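Local coordinates for ATP-dependent DNA helicase PIF1 (Candida albicans, PDB 7OTJ), which probably couples ATP hydrolysis to 5'-3' movement on single-stranded DNA, unwinding duplexes, G-quadruplexes and forked RNA-DNA hybrids to maintain nuclear and mitochondrial genomes, at residues 15-26 against 137-145; 450-458 against 471-482. All blocks are in the same frame, centred on the assembly; numbering follows the deposited sequence.

Overall arrangement
From the N terminus, residues 15-26 run from helix 6-16 through strand 21-25 into the P-loop. Contact 1 pairs them with 137-145, closing a loop of 110 residues that includes helix 31-45 and strands 50-54 and 103-107; both partners are central strands of the first RecA-like domain. Contact 2 follows in series, neither nested nor crossed. It closes a link of only 12 residues, carrying strand 463-466, and joins 450-458 to 471-482 in the second RecA-like domain. The contact centres lie about 22 Å apart, yet Ser26 and Asp144 of contact 1 pack on Tyr477 of contact 2, beside the cleft that holds ADP and tetrafluoroaluminate.

Contact 1: residues 15-26 against 137-145; sequences VLSGVSLFYTGS and IQLVACGDF
Leu21 through Tyr23 pair in parallel with Val140 through Cys142, the axes of strands 21-25 and 138-143 lying 4.8 Å apart at 14°. The ladder alternates regularly: Leu21 N gives to Leu139 O, Ala141 N to Leu21 O, and Tyr23 N to Ala141 O; the next bond, Gly143 N to Tyr23 O, is weak at 3.5 Å. Before the ladder begins, the side chain of Ser20 stands in for a carbonyl, its OG accepting from Leu139 N at 2.9 Å.

Gln138 closes that end. Its extended chain passes Gly18, and NE2 donates to Val15 O at 2.9 Å, in the carbonyl plane and on a lone pair; NE2 also donates to Val19 O, from above that carbonyl's plane. Val15 O also accepts from Gly18 N, in the Schellman motif that follows helix 6-16, and from a water that bridges to Gln138 OE1.

Cys142 and Tyr23 share one sheet face: with chi1 at 71°, the tyrosine ring turns so that Cys142 CB lies over its face, 4.2 Å from the centroid, and SG sits oblique to the ring in a sulfur-aromatic contact. Lys31 O takes the Tyr23 hydroxyl. On the face carrying Phe22 and Ala141, Phe22 CD1 meets Ala141 CB at 3.7 Å, and Phe22 CZ meets Phe145 CE2, the two rings oblique with planes at 55°.

Toward ADP, Thr24 OG1 donates to Gly143 O at 2.6 Å, in the carbonyl plane. Ser20 OG and Thr24 OG1 thus continue the pairing beyond the regular ladder, while Asp144 is tied by a salt bridge to Arg206 and a bond from Gln147 NE2, an amide that also donates to tetrafluoroaluminate in the ATPase cleft.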
# COMPACT_ATOMS: atom_id res chain seq x y z
N VAL A 15 20.11 -0.68 12.53
CA VAL A 15 18.94 0.09 12.93
C VAL A 15 18.85 0.18 14.44
O VAL A 15 18.57 1.25 15.00
CB VAL A 15 17.67 -0.52 12.31
CG1 VAL A 15 16.44 0.23 12.79
CG2 VAL A 15 17.76 -0.48 10.79
N LEU A 16 19.10 -0.93 15.14
CA LEU A 16 19.03 -0.92 16.60
C LEU A 16 20.15 -0.11 17.24
O LEU A 16 20.07 0.19 18.43
CB LEU A 16 19.07 -2.35 17.14
CG LEU A 16 17.91 -3.27 16.74
CD1 LEU A 16 18.09 -4.64 17.37
CD2 LEU A 16 16.56 -2.67 17.13
N SER A 17 21.19 0.26 16.48
CA SER A 17 22.25 1.10 17.00
C SER A 17 21.91 2.59 16.96
O SER A 17 22.69 3.40 17.46
CB SER A 17 23.54 0.86 16.21
OG SER A 17 23.43 1.44 14.92
N GLY A 18 20.78 2.95 16.35
CA GLY A 18 20.28 4.31 16.33
C GLY A 18 20.60 5.09 15.07
O GLY A 18 20.13 6.23 14.93
N VAL A 19 21.38 4.52 14.16
CA VAL A 19 21.77 5.23 12.95
C VAL A 19 20.56 5.42 12.04
O VAL A 19 19.79 4.48 11.81
CB VAL A 19 22.89 4.48 12.22
CG1 VAL A 19 23.34 5.26 11.00
CG2 VAL A 19 24.06 4.23 13.16
N SER A 20 20.41 6.63 11.52
CA SER A 20 19.42 6.89 10.48
C SER A 20 19.95 6.36 9.16
O SER A 20 21.07 6.70 8.75
CB SER A 20 19.11 8.38 10.39
OG SER A 20 18.29 8.79 11.47
N LEU A 21 19.18 5.50 8.51
CA LEU A 21 19.71 4.83 7.33
C LEU A 21 18.59 4.49 6.36
O LEU A 21 17.40 4.49 6.69
CB LEU A 21 20.48 3.57 7.72
CG LEU A 21 19.81 2.45 8.52
CD1 LEU A 21 18.92 1.56 7.63
CD2 LEU A 21 20.88 1.61 9.20
N PHE A 22 19.02 4.18 5.14
CA PHE A 22 18.17 3.65 4.08
C PHE A 22 18.74 2.31 3.66
O PHE A 22 19.94 2.20 3.39
CB PHE A 22 18.13 4.63 2.90
CG PHE A 22 17.69 4.02 1.60
CD1 PHE A 22 16.41 3.51 1.44
CD2 PHE A 22 18.54 4.02 0.50
CE1 PHE A 22 16.01 2.98 0.23
CE2 PHE A 22 18.14 3.50 -0.71
CZ PHE A 22 16.88 2.98 -0.85
N TYR A 23 17.91 1.28 3.65
CA TYR A 23 18.36 -0.02 3.17
C TYR A 23 17.49 -0.45 2.00
O TYR A 23 16.27 -0.23 1.99
CB TYR A 23 18.41 -1.07 4.29
CG TYR A 23 17.09 -1.58 4.82
CD1 TYR A 23 16.53 -2.75 4.33
CD2 TYR A 23 16.44 -0.93 5.86
CE1 TYR A 23 15.35 -3.24 4.83
CE2 TYR A 23 15.25 -1.42 6.37
CZ TYR A 23 14.71 -2.57 5.86
OH TYR A 23 13.53 -3.07 6.36
N THR A 24 18.14 -0.99 0.98
CA THR A 24 17.49 -1.25 -0.30
C THR A 24 17.80 -2.65 -0.82
O THR A 24 18.47 -3.45 -0.15
CB THR A 24 17.92 -0.19 -1.31
OG1 THR A 24 17.02 -0.18 -2.42
CG2 THR A 24 19.35 -0.44 -1.79
N GLY A 25 17.33 -2.95 -2.02
CA GLY A 25 17.50 -4.25 -2.63
C GLY A 25 16.37 -4.51 -3.60
O GLY A 25 15.32 -3.87 -3.55
N SER A 26 16.58 -5.49 -4.48
CA SER A 26 15.62 -5.78 -5.53
C SER A 26 14.29 -6.24 -4.93
O SER A 26 14.16 -6.48 -3.73
CB SER A 26 16.14 -6.87 -6.48
OG SER A 26 17.30 -6.47 -7.20
N ILE A 137 14.52 12.56 15.17
CA ILE A 137 13.90 11.27 14.89
C ILE A 137 14.85 10.42 14.06
O ILE A 137 15.46 10.91 13.11
CB ILE A 137 12.55 11.47 14.17
CG1 ILE A 137 11.59 12.25 15.07
CG2 ILE A 137 11.98 10.13 13.75
CD1 ILE A 137 10.32 12.71 14.37
N GLN A 138 14.98 9.15 14.43
CA GLN A 138 15.76 8.23 13.62
C GLN A 138 14.96 7.86 12.37
O GLN A 138 13.85 7.30 12.48
CB GLN A 138 16.13 6.98 14.42
CG GLN A 138 16.95 5.96 13.63
CD GLN A 138 17.11 4.64 14.37
OE1 GLN A 138 16.65 4.49 15.51
NE2 GLN A 138 17.75 3.68 13.73
N LEU A 139 15.49 8.17 11.20
CA LEU A 139 14.82 7.87 9.95
C LEU A 139 15.29 6.52 9.44
O LEU A 139 16.50 6.28 9.33
CB LEU A 139 15.09 8.97 8.93
CG LEU A 139 14.43 8.83 7.56
CD1 LEU A 139 12.92 8.84 7.71
CD2 LEU A 139 14.88 9.97 6.67
N VAL A 140 14.34 5.63 9.15
CA VAL A 140 14.63 4.31 8.59
C VAL A 140 13.85 4.21 7.29
O VAL A 140 12.65 3.92 7.29
CB VAL A 140 14.25 3.17 9.54
CG1 VAL A 140 14.50 1.81 8.86
CG2 VAL A 140 15.02 3.28 10.87
N ALA A 141 14.51 4.48 6.17
CA ALA A 141 13.89 4.38 4.86
C ALA A 141 14.15 3.01 4.26
O ALA A 141 15.25 2.47 4.35
CB ALA A 141 14.43 5.47 3.92
N CYS A 142 13.12 2.47 3.60
CA CYS A 142 13.18 1.11 3.08
C CYS A 142 12.45 1.06 1.75
O CYS A 142 11.29 1.48 1.67
CB CYS A 142 12.57 0.13 4.08
SG CYS A 142 12.40 -1.55 3.48
N GLY A 143 13.11 0.55 0.72
CA GLY A 143 12.44 0.42 -0.56
C GLY A 143 13.45 0.22 -1.69
O GLY A 143 14.59 -0.18 -1.46
N ASP A 144 12.99 0.52 -2.90
CA ASP A 144 13.74 0.21 -4.12
C ASP A 144 13.38 1.28 -5.14
O ASP A 144 12.24 1.34 -5.59
CB ASP A 144 13.39 -1.19 -4.62
CG ASP A 144 14.16 -1.57 -5.89
OD1 ASP A 144 15.13 -0.87 -6.25
OD2 ASP A 144 13.78 -2.58 -6.53
N PHE A 145 14.34 2.14 -5.48
CA PHE A 145 14.04 3.23 -6.39
C PHE A 145 13.90 2.78 -7.85
O PHE A 145 13.47 3.59 -8.68
CB PHE A 145 15.08 4.35 -6.27
CG PHE A 145 14.97 5.14 -4.98
CD1 PHE A 145 13.93 6.04 -4.79
CD2 PHE A 145 15.91 4.99 -3.97
CE1 PHE A 145 13.83 6.77 -3.62
CE2 PHE A 145 15.81 5.72 -2.80
CZ PHE A 145 14.77 6.61 -2.62
O HOH W 1 17.50 2.39 17.50

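Contact 2: residues 450-458 against 471-482. With ALF (tetrafluoroaluminate ion), chain F; nucleotides of chain C.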
# COMPACT_ATOMS: atom_id res chain seq x y z
N LEU A 450 -6.43 -5.24 -9.40
CA LEU A 450 -5.70 -4.32 -8.54
C LEU A 450 -4.71 -3.54 -9.39
O LEU A 450 -4.15 -4.08 -10.35
CB LEU A 450 -4.97 -5.08 -7.43
CG LEU A 450 -4.18 -4.28 -6.40
CD1 LEU A 450 -5.12 -3.49 -5.50
CD2 LEU A 450 -3.29 -5.20 -5.58
N SER A 451 -4.52 -2.26 -9.05
CA SER A 451 -3.56 -1.45 -9.79
C SER A 451 -2.14 -1.90 -9.46
O SER A 451 -1.85 -2.35 -8.35
CB SER A 451 -3.74 0.03 -9.46
OG SER A 451 -3.36 0.34 -8.13
N ILE A 452 -1.26 -1.79 -10.46
CA ILE A 452 0.15 -2.12 -10.24
C ILE A 452 0.71 -1.27 -9.11
O ILE A 452 1.52 -1.75 -8.30
CB ILE A 452 0.95 -1.95 -11.54
CG1 ILE A 452 0.48 -2.98 -12.57
CG2 ILE A 452 2.44 -2.11 -11.27
CD1 ILE A 452 1.07 -2.79 -13.94
N HIS A 453 0.29 -0.00 -9.02
CA HIS A 453 0.76 0.87 -7.95
C HIS A 453 0.46 0.27 -6.58
O HIS A 453 1.36 0.14 -5.74
CB HIS A 453 0.11 2.25 -8.08
CG HIS A 453 0.91 3.21 -8.91
ND1 HIS A 453 0.91 3.18 -10.30
CD2 HIS A 453 1.73 4.23 -8.56
CE1 HIS A 453 1.70 4.13 -10.75
NE2 HIS A 453 2.21 4.78 -9.72
N LYS A 454 -0.78 -0.16 -6.37
CA LYS A 454 -1.17 -0.71 -5.08
C LYS A 454 -0.66 -2.12 -4.87
O LYS A 454 -0.65 -2.60 -3.73
CB LYS A 454 -2.70 -0.67 -4.92
CG LYS A 454 -3.28 0.74 -4.73
CD LYS A 454 -4.81 0.74 -4.60
CE LYS A 454 -5.29 -0.24 -3.53
NZ LYS A 454 -6.78 -0.39 -3.48
N SER A 455 -0.22 -2.80 -5.93
CA SER A 455 0.41 -4.11 -5.73
C SER A 455 1.82 -3.99 -5.18
O SER A 455 2.31 -4.96 -4.59
CB SER A 455 0.46 -4.89 -7.04
OG SER A 455 1.39 -4.31 -7.94
N GLN A 456 2.48 -2.85 -5.35
CA GLN A 456 3.87 -2.73 -4.94
C GLN A 456 4.01 -3.01 -3.45
O GLN A 456 3.44 -2.30 -2.62
CB GLN A 456 4.42 -1.35 -5.30
CG GLN A 456 5.91 -1.21 -5.00
CD GLN A 456 6.51 0.05 -5.58
OE1 GLN A 456 6.27 0.39 -6.73
NE2 GLN A 456 7.32 0.74 -4.78
N GLY A 457 4.76 -4.06 -3.13
CA GLY A 457 4.91 -4.57 -1.78
C GLY A 457 4.24 -5.91 -1.55
O GLY A 457 4.60 -6.60 -0.59
N GLN A 458 3.31 -6.29 -2.41
CA GLN A 458 2.58 -7.54 -2.23
C GLN A 458 3.33 -8.70 -2.88
O GLN A 458 4.11 -8.52 -3.82
CB GLN A 458 1.17 -7.43 -2.81
CG GLN A 458 0.30 -6.38 -2.13
CD GLN A 458 0.05 -6.67 -0.66
OE1 GLN A 458 -0.14 -7.83 -0.27
NE2 GLN A 458 0.06 -5.63 0.16
N PHE A 471 2.57 3.02 -18.33
CA PHE A 471 2.93 4.37 -18.72
C PHE A 471 4.10 4.93 -17.93
O PHE A 471 4.56 6.04 -18.24
CB PHE A 471 1.72 5.31 -18.57
CG PHE A 471 1.14 5.31 -17.18
CD1 PHE A 471 1.62 6.18 -16.21
CD2 PHE A 471 0.12 4.43 -16.84
CE1 PHE A 471 1.09 6.17 -14.93
CE2 PHE A 471 -0.41 4.42 -15.56
CZ PHE A 471 0.07 5.29 -14.60
N GLU A 472 4.62 4.20 -16.94
CA GLU A 472 5.52 4.77 -15.96
C GLU A 472 6.75 3.89 -15.76
O GLU A 472 6.68 2.66 -15.86
CB GLU A 472 4.80 4.96 -14.61
CG GLU A 472 5.60 5.64 -13.52
CD GLU A 472 5.87 7.10 -13.80
OE1 GLU A 472 6.88 7.40 -14.47
OE2 GLU A 472 5.07 7.95 -13.36
N ASN A 473 7.87 4.54 -15.45
CA ASN A 473 9.10 3.83 -15.13
C ASN A 473 8.88 2.89 -13.96
O ASN A 473 8.16 3.21 -13.01
CB ASN A 473 10.22 4.82 -14.77
CG ASN A 473 10.55 5.77 -15.90
OD1 ASN A 473 10.57 5.38 -17.07
ND2 ASN A 473 10.80 7.03 -15.55
N GLY A 474 9.55 1.74 -14.02
CA GLY A 474 9.45 0.73 -12.99
C GLY A 474 8.11 0.04 -12.86
O GLY A 474 7.99 -0.89 -12.06
N GLN A 475 7.08 0.47 -13.61
CA GLN A 475 5.76 -0.15 -13.49
C GLN A 475 5.77 -1.60 -14.01
O GLN A 475 5.13 -2.48 -13.41
CB GLN A 475 4.73 0.69 -14.24
CG GLN A 475 3.29 0.43 -13.83
CD GLN A 475 2.33 1.45 -14.42
OE1 GLN A 475 2.61 2.05 -15.46
NE2 GLN A 475 1.20 1.66 -13.76
N ALA A 476 6.46 -1.86 -15.12
CA ALA A 476 6.59 -3.24 -15.58
C ALA A 476 7.34 -4.08 -14.55
O ALA A 476 6.91 -5.18 -14.19
CB ALA A 476 7.26 -3.29 -16.95
N TYR A 477 8.47 -3.56 -14.05
CA TYR A 477 9.28 -4.31 -13.09
C TYR A 477 8.48 -4.67 -11.84
O TYR A 477 8.52 -5.82 -11.37
CB TYR A 477 10.53 -3.53 -12.71
CG TYR A 477 11.33 -4.23 -11.64
CD1 TYR A 477 11.85 -5.50 -11.87
CD2 TYR A 477 11.55 -3.65 -10.40
CE1 TYR A 477 12.56 -6.17 -10.90
CE2 TYR A 477 12.27 -4.30 -9.42
CZ TYR A 477 12.78 -5.56 -9.68
OH TYR A 477 13.50 -6.21 -8.70
N VAL A 478 7.78 -3.69 -11.24
CA VAL A 478 6.94 -3.96 -10.08
C VAL A 478 5.90 -5.02 -10.40
O VAL A 478 5.72 -5.99 -9.66
CB VAL A 478 6.29 -2.66 -9.56
CG1 VAL A 478 5.27 -2.97 -8.48
CG2 VAL A 478 7.34 -1.72 -9.02
N ALA A 479 5.21 -4.86 -11.54
CA ALA A 479 4.15 -5.79 -11.91
C ALA A 479 4.68 -7.21 -12.05
O ALA A 479 4.17 -8.14 -11.41
CB ALA A 479 3.48 -5.34 -13.21
N LEU A 480 5.71 -7.39 -12.87
CA LEU A 480 6.20 -8.74 -13.10
C LEU A 480 6.88 -9.34 -11.88
O LEU A 480 6.90 -10.57 -11.75
CB LEU A 480 7.16 -8.72 -14.30
CG LEU A 480 6.51 -8.19 -15.59
CD1 LEU A 480 7.49 -8.15 -16.76
CD2 LEU A 480 5.28 -9.01 -15.95
N SER A 481 7.38 -8.52 -10.95
CA SER A 481 8.10 -9.04 -9.79
C SER A 481 7.19 -9.39 -8.62
O SER A 481 7.68 -9.86 -7.59
CB SER A 481 9.16 -8.04 -9.33
OG SER A 481 8.61 -6.76 -9.13
N ARG A 482 5.88 -9.17 -8.76
CA ARG A 482 4.94 -9.63 -7.74
C ARG A 482 4.83 -11.15 -7.70
O ARG A 482 4.44 -11.70 -6.66
CB ARG A 482 3.55 -9.04 -7.98
CG ARG A 482 3.48 -7.52 -8.03
CD ARG A 482 4.06 -6.90 -6.79
NE ARG A 482 5.48 -6.57 -6.94
CZ ARG A 482 6.29 -6.34 -5.92
NH1 ARG A 482 5.88 -6.43 -4.67
NH2 ARG A 482 7.56 -6.02 -6.16
AL ALF F . 8.91 -5.47 -2.70
F1 ALF F . 8.58 -4.36 -1.34
F2 ALF F . 9.23 -6.59 -4.05
F3 ALF F . 10.52 -4.72 -2.85
F4 ALF F . 7.33 -6.29 -2.50
P DT C 2 -5.17 6.40 -13.39
OP1 DT C 2 -5.72 5.24 -14.13
OP2 DT C 2 -6.04 7.54 -13.03
O5' DT C 2 -4.48 5.84 -12.06
C5' DT C 2 -3.72 4.64 -12.11
C4' DT C 2 -2.47 4.75 -11.25
O4' DT C 2 -1.53 5.62 -11.90
C3' DT C 2 -2.70 5.31 -9.86
O3' DT C 2 -2.81 4.24 -8.94
C2' DT C 2 -1.47 6.17 -9.58
C1' DT C 2 -0.90 6.48 -10.96
N1 DT C 2 -1.10 7.89 -11.41
C2 DT C 2 -0.03 8.59 -11.94
O2 DT C 2 1.09 8.12 -12.04
N3 DT C 2 -0.32 9.87 -12.33
C4 DT C 2 -1.55 10.51 -12.27
O4 DT C 2 -1.71 11.66 -12.65
C5 DT C 2 -2.63 9.72 -11.72
C7 DT C 2 -4.00 10.30 -11.60
C6 DT C 2 -2.35 8.46 -11.32
OP3 DT C 1 -6.23 7.48 -20.42
P DT C 1 -5.66 6.16 -20.10
OP1 DT C 1 -4.94 5.64 -21.28
OP2 DT C 1 -6.73 5.34 -19.50
O5' DT C 1 -4.57 6.42 -18.96
C5' DT C 1 -4.90 7.25 -17.86
C4' DT C 1 -4.14 6.80 -16.63
O4' DT C 1 -2.73 6.71 -16.95
C3' DT C 1 -4.21 7.74 -15.44
O3' DT C 1 -3.95 7.01 -14.24
C2' DT C 1 -3.08 8.71 -15.76
C1' DT C 1 -2.02 7.76 -16.31
N1 DT C 1 -1.11 8.37 -17.31
C2 DT C 1 -0.13 9.26 -16.90
O2 DT C 1 0.02 9.60 -15.74
N3 DT C 1 0.66 9.74 -17.91
C4 DT C 1 0.58 9.43 -19.26
O4 DT C 1 1.34 9.92 -20.09
C5 DT C 1 -0.46 8.49 -19.62
C7 DT C 1 -0.64 8.08 -21.05
C6 DT C 1 -1.24 8.01 -18.64
P DT C 3 -3.92 4.26 -7.79
OP1 DT C 3 -4.20 2.86 -7.40
OP2 DT C 3 -5.03 5.13 -8.26
O5' DT C 3 -3.19 5.02 -6.58
C5' DT C 3 -2.01 4.47 -6.02
C4' DT C 3 -1.25 5.48 -5.16
O4' DT C 3 -0.79 6.57 -5.98
C3' DT C 3 -2.06 6.13 -4.05
O3' DT C 3 -1.99 5.32 -2.89
C2' DT C 3 -1.34 7.46 -3.85
C1' DT C 3 -0.78 7.77 -5.23
N1 DT C 3 -1.56 8.79 -5.99
C2 DT C 3 -1.20 10.11 -5.91
O2 DT C 3 -0.27 10.51 -5.23
N3 DT C 3 -1.98 10.96 -6.66
C4 DT C 3 -3.05 10.62 -7.47
O4 DT C 3 -3.70 11.45 -8.11
C5 DT C 3 -3.37 9.21 -7.51
C7 DT C 3 -4.52 8.71 -8.34
C6 DT C 3 -2.62 8.37 -6.78
O HOH W 2 7.94 -3.61 -3.90
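Arg482 reaches across to Gln458 at a site matching helicase motifs V and VI of a RecA-like domain, where its position is consistent with an arginine finger. Its NH1 donates to tetrafluoroaluminate F4 at 2.6 Å and weakly to Gln458 O, while NH2 donates to F2 at 2.8 Å. The aluminium lies at the guanidinium edge, in plane, and Gln456 CA lies over one face.

Behind this first shell, Arg482 NE donates to Val478 O at 2.8 Å, nearly in the guanidinium plane, and NH2 to Ser481 OG; together they restrict rotation of the group. Val478 CG1 packs on Gln456 CB at 3.7 Å. The Gln456 amide bonds to Glu108, Ser110 and Leu148, tying this loop to the first RecA-like domain.

Farther from tetrafluoroaluminate, Ile452 CD1 rests on Ala479 CB at 3.6 Å. Ser451 OG, at the N-cap of helix 452-455, donates to OP1 of DT3 of chain C, so this short helix links DNA to the arginine side. The Gln475 amide meets the His453 ring edge, planes 84° apart, and the sugar of DT2 of chain C lies over a His453 face. Phe471 has the sugar of DT1 of chain C on one face and Gln475 OE1 on the opposite one; that oxygen accepts from Phe471 N at 3.0 Å.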